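Local coordinates for 3-oxoacyl-[acyl-carrier-protein] synthase, mitochondrial (Arabidopsis thaliana, PDB 2IX4) that catalyses the condensation steps of mitochondrial fatty acid synthesis, adding two carbons from malonyl-ACP to growing acyl chains in a thiolase-fold homodimer, at residues E341-T353 and F394-M407. Numbering follows the deposited sequence.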
ATOM      1  N   GLU A 341       0.252 -33.162  15.105  1.00 28.12           N
ATOM      2  CA  GLU A 341       0.885 -33.854  16.234  1.00 28.59           C
ATOM      3  C   GLU A 341       1.939 -32.992  16.941  1.00 28.55           C
ATOM      4  O   GLU A 341       2.073 -33.048  18.164  1.00 28.47           O
ATOM      5  CB  GLU A 341       1.500 -35.188  15.783  1.00 28.86           C
ATOM      6  CG  GLU A 341       0.721 -35.930  14.687  1.00 30.05           C
ATOM      7  CD  GLU A 341      -0.613 -36.485  15.163  1.00 31.74           C
ATOM      8  OE1 GLU A 341      -1.656 -35.865  14.862  1.00 32.74           O
ATOM      9  OE2 GLU A 341      -0.622 -37.539  15.835  1.00 32.73           O
ATOM     10  N   HIS A 342       2.668 -32.191  16.163  1.00 28.57           N
ATOM     11  CA  HIS A 342       3.688 -31.279  16.692  1.00 28.58           C
ATOM     12  C   HIS A 342       3.086 -30.230  17.631  1.00 28.72           C
ATOM     13  O   HIS A 342       3.745 -29.773  18.567  1.00 28.70           O
ATOM     14  CB  HIS A 342       4.442 -30.606  15.540  1.00 28.46           C
ATOM     15  CG  HIS A 342       5.587 -29.744  15.979  1.00 28.16           C
ATOM     16  ND1 HIS A 342       6.720 -30.256  16.573  1.00 27.85           N
ATOM     17  CD2 HIS A 342       5.780 -28.407  15.890  1.00 27.77           C
ATOM     18  CE1 HIS A 342       7.556 -29.270  16.844  1.00 27.81           C
ATOM     19  NE2 HIS A 342       7.011 -28.137  16.436  1.00 27.63           N
ATOM     20  N   ALA A 343       1.829 -29.868  17.378  1.00 28.88           N
ATOM     21  CA  ALA A 343       1.115 -28.885  18.190  1.00 28.95           C
ATOM     22  C   ALA A 343       0.315 -29.522  19.326  1.00 29.05           C
ATOM     23  O   ALA A 343       0.347 -29.034  20.458  1.00 29.08           O
ATOM     24  CB  ALA A 343       0.202 -28.038  17.315  1.00 29.02           C
ATOM     25  N   THR A 344      -0.398 -30.607  19.015  1.00 28.97           N
ATOM     26  CA  THR A 344      -1.292 -31.263  19.977  1.00 29.02           C
ATOM     27  C   THR A 344      -0.559 -32.029  21.081  1.00 28.90           C
ATOM     28  O   THR A 344      -1.158 -32.360  22.106  1.00 29.07           O
ATOM     29  CB  THR A 344      -2.301 -32.211  19.282  1.00 28.99           C
ATOM     30  OG1 THR A 344      -1.594 -33.243  18.585  1.00 29.18           O
ATOM     31  CG2 THR A 344      -3.186 -31.443  18.303  1.00 29.29           C
ATOM     32  N   SER A 345       0.725 -32.314  20.867  1.00 28.69           N
ATOM     33  CA  SER A 345       1.553 -32.985  21.873  1.00 28.30           C
ATOM     34  C   SER A 345       2.152 -31.990  22.867  1.00 28.04           C
ATOM     35  O   SER A 345       2.674 -32.385  23.911  1.00 28.17           O
ATOM     36  CB  SER A 345       2.671 -33.794  21.206  1.00 28.37           C
ATOM     37  OG  SER A 345       3.616 -32.945  20.574  1.00 28.18           O
ATOM     38  N   GLY A 346       2.076 -30.705  22.534  1.00 27.64           N
ATOM     39  CA  GLY A 346       2.619 -29.648  23.379  1.00 27.11           C
ATOM     40  C   GLY A 346       4.054 -29.278  23.050  1.00 26.73           C
ATOM     41  O   GLY A 346       4.659 -28.458  23.743  1.00 26.85           O
ATOM     42  N   THR A 347       4.593 -29.882  21.991  1.00 26.21           N
ATOM     43  CA  THR A 347       5.964 -29.618  21.548  1.00 25.70           C
ATOM     44  C   THR A 347       6.109 -28.206  20.977  1.00 25.37           C
ATOM     45  O   THR A 347       7.086 -27.514  21.269  1.00 25.44           O
ATOM     46  CB  THR A 347       6.441 -30.659  20.507  1.00 25.76           C
ATOM     47  OG1 THR A 347       6.220 -31.983  21.010  1.00 25.89           O
ATOM     48  CG2 THR A 347       7.927 -30.482  20.198  1.00 25.70           C
ATOM     49  N   LEU A 348       5.136 -27.786  20.167  1.00 24.78           N
ATOM     50  CA  LEU A 348       5.158 -26.453  19.568  1.00 24.21           C
ATOM     51  C   LEU A 348       4.878 -25.368  20.602  1.00 23.73           C
ATOM     52  O   LEU A 348       3.877 -25.426  21.323  1.00 23.75           O
ATOM     53  CB  LEU A 348       4.153 -26.351  18.407  1.00 24.18           C
ATOM     54  CG  LEU A 348       3.967 -24.983  17.732  1.00 24.09           C
ATOM     55  CD1 LEU A 348       5.166 -24.601  16.860  1.00 23.84           C
ATOM     56  CD2 LEU A 348       2.687 -24.953  16.914  1.00 23.82           C
ATOM     57  N   ALA A 349       5.775 -24.387  20.668  1.00 23.07           N
ATOM     58  CA  ALA A 349       5.570 -23.200  21.487  1.00 22.43           C
ATOM     59  C   ALA A 349       4.892 -22.130  20.648  1.00 21.97           C
ATOM     60  O   ALA A 349       5.335 -21.834  19.540  1.00 21.71           O
ATOM     61  CB  ALA A 349       6.896 -22.686  22.032  1.00 22.41           C
ATOM     62  N   PHE A 350       3.807 -21.566  21.168  1.00 21.43           N
ATOM     63  CA  PHE A 350       3.148 -20.451  20.500  1.00 21.05           C
ATOM     64  C   PHE A 350       2.522 -19.473  21.484  1.00 20.92           C
ATOM     65  O   PHE A 350       2.085 -19.857  22.568  1.00 20.92           O
ATOM     66  CB  PHE A 350       2.128 -20.935  19.456  1.00 20.93           C
ATOM     67  CG  PHE A 350       0.938 -21.634  20.038  1.00 20.60           C
ATOM     68  CD1 PHE A 350      -0.257 -20.951  20.229  1.00 20.47           C
ATOM     69  CD2 PHE A 350       1.004 -22.981  20.379  1.00 20.73           C
ATOM     70  CE1 PHE A 350      -1.366 -21.596  20.761  1.00 20.10           C
ATOM     71  CE2 PHE A 350      -0.101 -23.637  20.915  1.00 20.34           C
ATOM     72  CZ  PHE A 350      -1.287 -22.942  21.106  1.00 20.34           C
ATOM     73  N   SER A 351       2.508 -18.201  21.095  1.00 20.77           N
ATOM     74  CA  SER A 351       1.923 -17.143  21.905  1.00 20.59           C
ATOM     75  C   SER A 351       1.493 -15.985  21.024  1.00 20.37           C
ATOM     76  O   SER A 351       1.936 -15.871  19.879  1.00 20.62           O
ATOM     77  CB  SER A 351       2.930 -16.649  22.950  1.00 20.58           C
ATOM     78  OG  SER A 351       4.076 -16.089  22.331  1.00 21.01           O
ATOM     79  N   SER A 352       0.618 -15.138  21.559  1.00 20.19           N
ATOM     80  CA  SER A 352       0.346 -13.835  20.970  1.00 19.90           C
ATOM     81  C   SER A 352       0.829 -12.749  21.921  1.00 19.66           C
ATOM     82  O   SER A 352       0.531 -12.786  23.116  1.00 19.51           O
ATOM     83  CB  SER A 352      -1.138 -13.648  20.685  1.00 19.91           C
ATOM     84  OG  SER A 352      -1.389 -12.308  20.293  1.00 20.77           O
ATOM     85  N   THR A 353       1.572 -11.787  21.382  1.00 19.44           N
ATOM     86  CA  THR A 353       2.144 -10.709  22.185  1.00 19.31           C
ATOM     87  C   THR A 353       1.241  -9.469  22.227  1.00 19.64           C
ATOM     88  O   THR A 353       1.609  -8.438  22.803  1.00 19.57           O
ATOM     89  CB  THR A 353       3.563 -10.333  21.695  1.00 19.28           C
ATOM     90  OG1 THR A 353       3.580 -10.277  20.266  1.00 18.86           O
ATOM     91  CG2 THR A 353       4.571 -11.360  22.154  1.00 19.26           C
ATOM     92  N   PHE A 394      -8.181 -25.517  23.438  1.00 27.23           N
ATOM     93  CA  PHE A 394      -6.923 -25.860  24.086  1.00 27.59           C
ATOM     94  C   PHE A 394      -7.096 -26.899  25.188  1.00 28.05           C
ATOM     95  O   PHE A 394      -8.147 -26.975  25.831  1.00 28.23           O
ATOM     96  CB  PHE A 394      -6.253 -24.606  24.650  1.00 27.34           C
ATOM     97  CG  PHE A 394      -5.951 -23.559  23.613  1.00 26.93           C
ATOM     98  CD1 PHE A 394      -6.581 -22.321  23.655  1.00 26.51           C
ATOM     99  CD2 PHE A 394      -5.039 -23.813  22.591  1.00 26.40           C
ATOM    100  CE1 PHE A 394      -6.303 -21.351  22.698  1.00 26.14           C
ATOM    101  CE2 PHE A 394      -4.759 -22.850  21.630  1.00 25.93           C
ATOM    102  CZ  PHE A 394      -5.389 -21.616  21.686  1.00 25.88           C
ATOM    103  N   ASP A 395      -6.057 -27.703  25.389  1.00 28.58           N
ATOM    104  CA  ASP A 395      -6.022 -28.674  26.479  1.00 29.09           C
ATOM    105  C   ASP A 395      -4.665 -28.634  27.181  1.00 29.34           C
ATOM    106  O   ASP A 395      -3.836 -27.768  26.888  1.00 29.60           O
ATOM    107  CB  ASP A 395      -6.365 -30.089  25.980  1.00 29.15           C
ATOM    108  CG  ASP A 395      -5.374 -30.623  24.946  1.00 29.52           C
ATOM    109  OD1 ASP A 395      -4.187 -30.229  24.952  1.00 29.52           O
ATOM    110  OD2 ASP A 395      -5.788 -31.468  24.126  1.00 30.53           O
ATOM    111  N   LYS A 396      -4.444 -29.576  28.092  1.00 29.53           N
ATOM    112  CA  LYS A 396      -3.199 -29.659  28.863  1.00 29.73           C
ATOM    113  C   LYS A 396      -1.926 -29.553  28.015  1.00 29.43           C
ATOM    114  O   LYS A 396      -0.947 -28.929  28.432  1.00 29.58           O
ATOM    115  CB  LYS A 396      -3.187 -30.930  29.725  1.00 29.96           C
ATOM    116  CG  LYS A 396      -3.637 -32.208  29.009  1.00 31.03           C
ATOM    117  CD  LYS A 396      -4.285 -33.182  29.988  1.00 32.74           C
ATOM    118  CE  LYS A 396      -4.348 -34.598  29.426  1.00 33.85           C
ATOM    119  NZ  LYS A 396      -3.020 -35.282  29.471  1.00 34.69           N
ATOM    120  N   ARG A 397      -1.959 -30.140  26.820  1.00 29.07           N
ATOM    121  CA  ARG A 397      -0.806 -30.152  25.922  1.00 28.66           C
ATOM    122  C   ARG A 397      -0.839 -29.008  24.899  1.00 27.95           C
ATOM    123  O   ARG A 397       0.091 -28.199  24.834  1.00 27.88           O
ATOM    124  CB  ARG A 397      -0.689 -31.511  25.223  1.00 28.96           C
ATOM    125  CG  ARG A 397      -0.168 -32.624  26.126  1.00 30.03           C
ATOM    126  CD  ARG A 397      -0.474 -34.006  25.570  1.00 32.15           C
ATOM    127  NE  ARG A 397      -1.888 -34.358  25.716  1.00 33.70           N
ATOM    128  CZ  ARG A 397      -2.727 -34.570  24.704  1.00 34.69           C
ATOM    129  NH1 ARG A 397      -2.306 -34.482  23.446  1.00 35.12           N
ATOM    130  NH2 ARG A 397      -3.994 -34.882  24.950  1.00 34.92           N
ATOM    131  N   PHE A 398      -1.909 -28.951  24.108  1.00 26.94           N
ATOM    132  CA  PHE A 398      -2.086 -27.895  23.109  1.00 25.97           C
ATOM    133  C   PHE A 398      -2.561 -26.611  23.789  1.00 25.22           C
ATOM    134  O   PHE A 398      -3.744 -26.458  24.085  1.00 24.93           O
ATOM    135  CB  PHE A 398      -3.064 -28.353  22.017  1.00 25.99           C
ATOM    136  CG  PHE A 398      -3.274 -27.347  20.922  1.00 25.96           C
ATOM    137  CD1 PHE A 398      -2.191 -26.790  20.247  1.00 25.85           C
ATOM    138  CD2 PHE A 398      -4.559 -26.969  20.551  1.00 26.06           C
ATOM    139  CE1 PHE A 398      -2.385 -25.863  19.231  1.00 25.88           C
ATOM    140  CE2 PHE A 398      -4.763 -26.044  19.539  1.00 25.83           C
ATOM    141  CZ  PHE A 398      -3.675 -25.490  18.876  1.00 26.12           C
ATOM    142  N   MET A 399      -1.622 -25.697  24.031  1.00 24.43           N
ATOM    143  CA  MET A 399      -1.847 -24.545  24.904  1.00 23.78           C
ATOM    144  C   MET A 399      -0.853 -23.423  24.595  1.00 23.14           C
ATOM    145  O   MET A 399       0.344 -23.684  24.461  1.00 22.86           O
ATOM    146  CB  MET A 399      -1.699 -24.988  26.370  1.00 23.93           C
ATOM    147  CG  MET A 399      -2.017 -23.937  27.426  1.00 24.36           C
ATOM    148  SD  MET A 399      -3.767 -23.499  27.515  1.00 26.13           S
ATOM    149  CE  MET A 399      -4.492 -24.961  28.251  1.00 25.74           C
ATOM    150  N   PRO A 400      -1.341 -22.168  24.481  1.00 22.59           N
ATOM    151  CA  PRO A 400      -0.421 -21.046  24.290  1.00 22.33           C
ATOM    152  C   PRO A 400       0.412 -20.778  25.541  1.00 22.11           C
ATOM    153  O   PRO A 400      -0.032 -21.082  26.650  1.00 21.95           O
ATOM    154  CB  PRO A 400      -1.357 -19.865  24.015  1.00 22.23           C
ATOM    155  CG  PRO A 400      -2.642 -20.238  24.673  1.00 22.43           C
ATOM    156  CD  PRO A 400      -2.749 -21.726  24.511  1.00 22.50           C
ATOM    157  N   LEU A 401       1.602 -20.213  25.355  1.00 21.97           N
ATOM    158  CA  LEU A 401       2.497 -19.895  26.466  1.00 21.95           C
ATOM    159  C   LEU A 401       1.911 -18.793  27.334  1.00 22.04           C
ATOM    160  O   LEU A 401       1.421 -17.790  26.820  1.00 22.00           O
ATOM    161  CB  LEU A 401       3.876 -19.460  25.956  1.00 21.87           C
ATOM    162  CG  LEU A 401       4.713 -20.398  25.077  1.00 22.11           C
ATOM    163  CD1 LEU A 401       6.023 -19.715  24.709  1.00 21.95           C
ATOM    164  CD2 LEU A 401       4.981 -21.741  25.742  1.00 21.96           C
ATOM    165  N   THR A 402       1.966 -18.988  28.650  1.00 22.33           N
ATOM    166  CA  THR A 402       1.451 -18.004  29.605  1.00 22.61           C
ATOM    167  C   THR A 402       2.567 -17.426  30.475  1.00 22.74           C
ATOM    168  O   THR A 402       2.335 -16.523  31.282  1.00 22.86           O
ATOM    169  CB  THR A 402       0.329 -18.586  30.491  1.00 22.61           C
ATOM    170  OG1 THR A 402       0.811 -19.742  31.181  1.00 23.27           O
ATOM    171  CG2 THR A 402      -0.884 -18.978  29.643  1.00 22.66           C
ATOM    172  N   THR A 403       3.772 -17.964  30.310  1.00 22.82           N
ATOM    173  CA  THR A 403       4.979 -17.404  30.912  1.00 23.02           C
ATOM    174  C   THR A 403       6.057 -17.332  29.832  1.00 23.08           C
ATOM    175  O   THR A 403       6.025 -18.098  28.868  1.00 23.10           O
ATOM    176  CB  THR A 403       5.504 -18.256  32.098  1.00 23.02           C
ATOM    177  OG1 THR A 403       5.720 -19.606  31.669  1.00 23.23           O
ATOM    178  CG2 THR A 403       4.522 -18.249  33.270  1.00 23.38           C
ATOM    179  N   SER A 404       6.996 -16.399  29.983  1.00 23.13           N
ATOM    180  CA  SER A 404       8.151 -16.325  29.090  1.00 23.38           C
ATOM    181  C   SER A 404       9.030 -17.539  29.336  1.00 23.27           C
ATOM    182  O   SER A 404       9.474 -17.762  30.462  1.00 23.46           O
ATOM    183  CB  SER A 404       8.951 -15.045  29.336  1.00 23.43           C
ATOM    184  OG  SER A 404       8.204 -13.902  28.964  1.00 24.54           O
ATOM    185  N   LYS A 405       9.276 -18.333  28.299  1.00 23.03           N
ATOM    186  CA  LYS A 405      10.051 -19.551  28.500  1.00 22.92           C
ATOM    187  C   LYS A 405      11.353 -19.619  27.705  1.00 22.69           C
ATOM    188  O   LYS A 405      11.371 -19.428  26.485  1.00 22.39           O
ATOM    189  CB  LYS A 405       9.178 -20.806  28.323  1.00 23.21           C
ATOM    190  CG  LYS A 405       9.239 -21.515  26.981  1.00 23.66           C
ATOM    191  CD  LYS A 405       8.392 -22.775  27.049  1.00 25.00           C
ATOM    192  CE  LYS A 405       8.964 -23.902  26.214  1.00 25.64           C
ATOM    193  NZ  LYS A 405       8.102 -25.114  26.310  1.00 26.52           N
ATOM    194  N   LYS A 406      12.440 -19.863  28.433  1.00 22.52           N
ATOM    195  CA  LYS A 406      13.730 -20.180  27.838  1.00 22.65           C
ATOM    196  C   LYS A 406      13.591 -21.462  27.035  1.00 22.50           C
ATOM    197  O   LYS A 406      12.984 -22.427  27.503  1.00 22.32           O
ATOM    198  CB  LYS A 406      14.798 -20.373  28.919  1.00 22.60           C
ATOM    199  CG  LYS A 406      15.333 -19.085  29.545  1.00 23.80           C
ATOM    200  CD  LYS A 406      16.153 -18.243  28.562  1.00 25.12           C
ATOM    201  CE  LYS A 406      17.441 -18.934  28.137  1.00 26.59           C
ATOM    202  NZ  LYS A 406      17.981 -18.373  26.861  1.00 27.44           N
ATOM    203  N   MET A 407      14.135 -21.446  25.823  1.00 22.51           N
ATOM    204  CA  MET A 407      14.156 -22.608  24.931  1.00 22.66           C
ATOM    205  C   MET A 407      15.015 -22.289  23.719  1.00 22.70           C
ATOM    206  O   MET A 407      15.145 -21.126  23.341  1.00 22.69           O
ATOM    207  CB  MET A 407      12.741 -22.992  24.474  1.00 22.41           C
ATOM    208  CG  MET A 407      11.982 -21.883  23.758  1.00 22.40           C
ATOM    209  SD  MET A 407      10.359 -22.402  23.166  1.00 22.59           S
ATOM    210  CE  MET A 407      10.806 -23.455  21.788  1.00 22.52           C
TER
HETATM  211  O   HOH W   1       2.307 -26.920  25.700  1.00 34.40           O
HETATM  212  O   HOH W   2       6.061 -25.675  24.573  1.00 50.29           O
HETATM  213  O   HOH W   3       2.809 -23.205  23.443  1.00 20.36           O
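An aromatic cluster of Phe350, Phe394 and Phe398 joins edge strand 349-351 of the thiolase-fold sheet to the loop 394-404. Phe350 has CG between its backbone N and carbonyl carbon (chi1 67°), which brings the ring back toward the loop although its CB points away. Pro400 lies over one face, its CA 3.9 Å from the centroid of the Phe350 ring in a CH-pi contact. At the rim, near the ring plane, Phe394 CE2 meets Phe350 CZ at 3.5 Å. Phe398 comes in obliquely, CE1 3.6 Å from Phe350 CE2, and also packs against Ala343 CB. A leucine in place of Phe350 would probably leave Pro400 CA without the ring it packs on, although Pro400 CD would still lie over Phe394, and open a gap beside Phe394 CE2 and Phe398 CE1, where the ring tip now sits. The backbones are tied by Leu401 N to Phe350 O, 2.9 Å and nearly straight at 166°; one water accepts from Phe350 N and donates to Met399 O. Farther along, Gly346 CA sits 3.3 Å from Arg397 O, where a CB would be tight. Met407 SD touches Ala349 CB at 3.7 Å. Helix 325-339 covers the cluster through Ala332 and Lys336, while strand 349-351 runs parallel to strand 316-318 and Leu401 packs on strand 380-381.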